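PDB 3I6V: periplasmic His/Glu/Gln/Arg/opine family-binding protein from Silicibacter pomeroyi, which binds a free amino acid, here lysine, in the cleft between its two lobes and probably serves an ABC transporter of the His/Glu/Gln/Arg/opine family as periplasmic solute receptor. Local coordinates for residues I116-I121 with A126-F131. Numbering follows the deposited sequence.
Sequences IQAGYI and ATLVEF. With LYS (lysine), chain B.
Ile121 lays its CG2 methyl against the flank of Leu128, 3.8 Å from Leu128 CB, with the CB of Ala126 4.0 Å from that same methyl. The branch lies there because CG2 stands anti to Ile121's backbone N, while CG1 takes the place beside that N. Strand 127-131 runs nearly antiparallel to the helix segment, at 155°, and follows it in a beta-alpha-beta unit begun by strand 108-112, whose Val109 also touches Ile121. Leu128, branched at CG, reaches two residues about one turn apart: CD1 stays with Ile121, while CD2 lies 3.6 Å from the carbonyl O of Ala118. Alanine suits position 118, where its short CB faces the strand and meets Glu130 OE1 at 3.8 Å; Glu130 is exposed, so its carboxylate can probably remain solvated there.

At the other end, the helix's first turn faces the bound lysine. Ile116 N donates a 2.8 Å hydrogen bond to OXT of the ligand (N-H...O angle 158°), and Arg78 and Ser73 N are further partners of the lysine. Ile116 CD1 lies 4.0 Å from the ligand CA; an alanine here removes CG1, CG2 and CD1, and would probably open a gap beside the ligand's CA and carboxylate. Gln117, bent at chi2 (84°), brings OE1 to 3.4 Å from the ligand CB, and its NE2 is anchored by Ser94. No hydrogen bond joins the two segments, so the helix meets this strand through van der Waals packing, while the partial positive charge at the helix N-terminus probably helps stabilise the ligand's carboxylate.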
loop_
_atom_site.group_PDB
_atom_site.type_symbol
_atom_site.label_atom_id
_atom_site.label_comp_id
_atom_site.label_asym_id
_atom_site.label_seq_id
_atom_site.Cartn_x
_atom_site.Cartn_y
_atom_site.Cartn_z
ATOM N N ILE A 116 8.860 0.499 3.122
ATOM C CA ILE A 116 9.831 -0.587 3.282
ATOM C C ILE A 116 10.752 -0.597 2.076
ATOM O O ILE A 116 11.927 -0.972 2.188
ATOM C CB ILE A 116 9.139 -1.938 3.506
ATOM C CG1 ILE A 116 8.258 -2.316 2.307
ATOM C CG2 ILE A 116 8.294 -1.867 4.794
ATOM C CD1 ILE A 116 7.374 -3.530 2.518
ATOM N N GLN A 117 10.227 -0.141 0.929
ATOM C CA GLN A 117 11.029 -0.105 -0.319
ATOM C C GLN A 117 12.128 0.924 -0.202
ATOM O O GLN A 117 13.294 0.636 -0.519
ATOM C CB GLN A 117 10.149 0.117 -1.567
ATOM C CG GLN A 117 9.327 -1.135 -1.948
ATOM C CD GLN A 117 8.029 -1.239 -1.149
ATOM O OE1 GLN A 117 7.680 -0.307 -0.415
ATOM N NE2 GLN A 117 7.313 -2.374 -1.278
ATOM N N ALA A 118 11.791 2.113 0.291
ATOM C CA ALA A 118 12.830 3.096 0.592
ATOM C C ALA A 118 13.859 2.541 1.600
ATOM O O ALA A 118 15.045 2.739 1.414
ATOM C CB ALA A 118 12.232 4.404 1.133
ATOM N N GLY A 119 13.411 1.884 2.657
ATOM C CA GLY A 119 14.358 1.278 3.634
ATOM C C GLY A 119 15.330 0.274 2.997
ATOM O O GLY A 119 16.528 0.275 3.293
ATOM N N TYR A 120 14.816 -0.558 2.097
ATOM C CA TYR A 120 15.607 -1.591 1.420
ATOM C C TYR A 120 16.637 -0.934 0.525
ATOM O O TYR A 120 17.806 -1.335 0.509
ATOM C CB TYR A 120 14.673 -2.487 0.592
ATOM C CG TYR A 120 15.383 -3.546 -0.232
ATOM C CD1 TYR A 120 15.584 -4.826 0.268
ATOM C CD2 TYR A 120 15.824 -3.265 -1.531
ATOM C CE1 TYR A 120 16.238 -5.820 -0.505
ATOM C CE2 TYR A 120 16.466 -4.244 -2.317
ATOM C CZ TYR A 120 16.677 -5.512 -1.802
ATOM O OH TYR A 120 17.320 -6.470 -2.596
ATOM N N ILE A 121 16.221 0.090 -0.225
ATOM C CA ILE A 121 17.184 0.791 -1.080
ATOM C C ILE A 121 18.235 1.550 -0.270
ATOM O O ILE A 121 19.422 1.548 -0.647
ATOM C CB ILE A 121 16.490 1.729 -2.095
ATOM C CG1 ILE A 121 15.571 0.912 -3.007
ATOM C CG2 ILE A 121 17.544 2.561 -2.863
ATOM C CD1 ILE A 121 16.286 -0.197 -3.877
ATOM N N ALA A 126 22.687 0.945 -3.899
ATOM C CA ALA A 126 22.051 1.967 -4.764
ATOM C C ALA A 126 22.013 3.315 -4.058
ATOM O O ALA A 126 22.122 3.377 -2.838
ATOM C CB ALA A 126 20.656 1.531 -5.200
ATOM N N THR A 127 21.908 4.400 -4.830
ATOM C CA THR A 127 21.660 5.727 -4.287
ATOM C C THR A 127 20.135 5.943 -4.219
ATOM O O THR A 127 19.441 5.834 -5.231
ATOM C CB THR A 127 22.345 6.802 -5.149
ATOM O OG1 THR A 127 23.757 6.653 -5.004
ATOM C CG2 THR A 127 21.959 8.222 -4.724
ATOM N N LEU A 128 19.624 6.212 -3.016
ATOM C CA LEU A 128 18.183 6.382 -2.812
ATOM C C LEU A 128 17.756 7.823 -3.067
ATOM O O LEU A 128 18.312 8.728 -2.492
ATOM C CB LEU A 128 17.815 6.016 -1.368
ATOM C CG LEU A 128 16.394 6.368 -0.891
ATOM C CD1 LEU A 128 15.333 5.665 -1.678
ATOM C CD2 LEU A 128 16.219 6.103 0.628
ATOM N N VAL A 129 16.743 8.027 -3.894
ATOM C CA VAL A 129 16.017 9.296 -3.863
ATOM C C VAL A 129 14.536 9.053 -3.493
ATOM O O VAL A 129 13.835 8.229 -4.109
ATOM C CB VAL A 129 16.211 10.144 -5.188
ATOM C CG1 VAL A 129 15.802 9.340 -6.418
ATOM C CG2 VAL A 129 15.449 11.481 -5.121
ATOM N N GLU A 130 14.078 9.782 -2.482
ATOM C CA GLU A 130 12.715 9.625 -1.951
ATOM C C GLU A 130 11.741 10.652 -2.506
ATOM O O GLU A 130 12.094 11.809 -2.611
ATOM C CB GLU A 130 12.760 9.767 -0.436
ATOM C CG GLU A 130 13.459 8.586 0.203
ATOM C CD GLU A 130 13.463 8.646 1.722
ATOM O OE1 GLU A 130 12.580 8.020 2.342
ATOM O OE2 GLU A 130 14.371 9.277 2.302
ATOM N N PHE A 131 10.521 10.215 -2.821
ATOM C CA PHE A 131 9.447 11.081 -3.300
ATOM C C PHE A 131 8.201 10.902 -2.434
ATOM O O PHE A 131 7.920 9.796 -1.955
ATOM C CB PHE A 131 9.100 10.732 -4.768
ATOM C CG PHE A 131 10.228 10.993 -5.698
ATOM C CD1 PHE A 131 11.180 9.995 -5.965
ATOM C CD2 PHE A 131 10.419 12.273 -6.220
ATOM C CE1 PHE A 131 12.267 10.244 -6.784
ATOM C CE2 PHE A 131 11.517 12.536 -7.050
ATOM C CZ PHE A 131 12.442 11.516 -7.327
HETATM N N LYS B . 3.597 -1.719 1.446
HETATM C CA LYS B . 4.753 -0.764 1.401
HETATM C C LYS B . 5.013 -0.161 2.762
HETATM O O LYS B . 4.200 -0.374 3.673
HETATM C CB LYS B . 4.488 0.357 0.365
HETATM C CG LYS B . 3.350 1.314 0.722
HETATM C CD LYS B . 3.137 2.347 -0.438
HETATM C CE LYS B . 2.035 3.421 -0.111
HETATM N NZ LYS B . 1.802 4.336 -1.341
HETATM O OXT LYS B . 6.028 0.566 2.965
#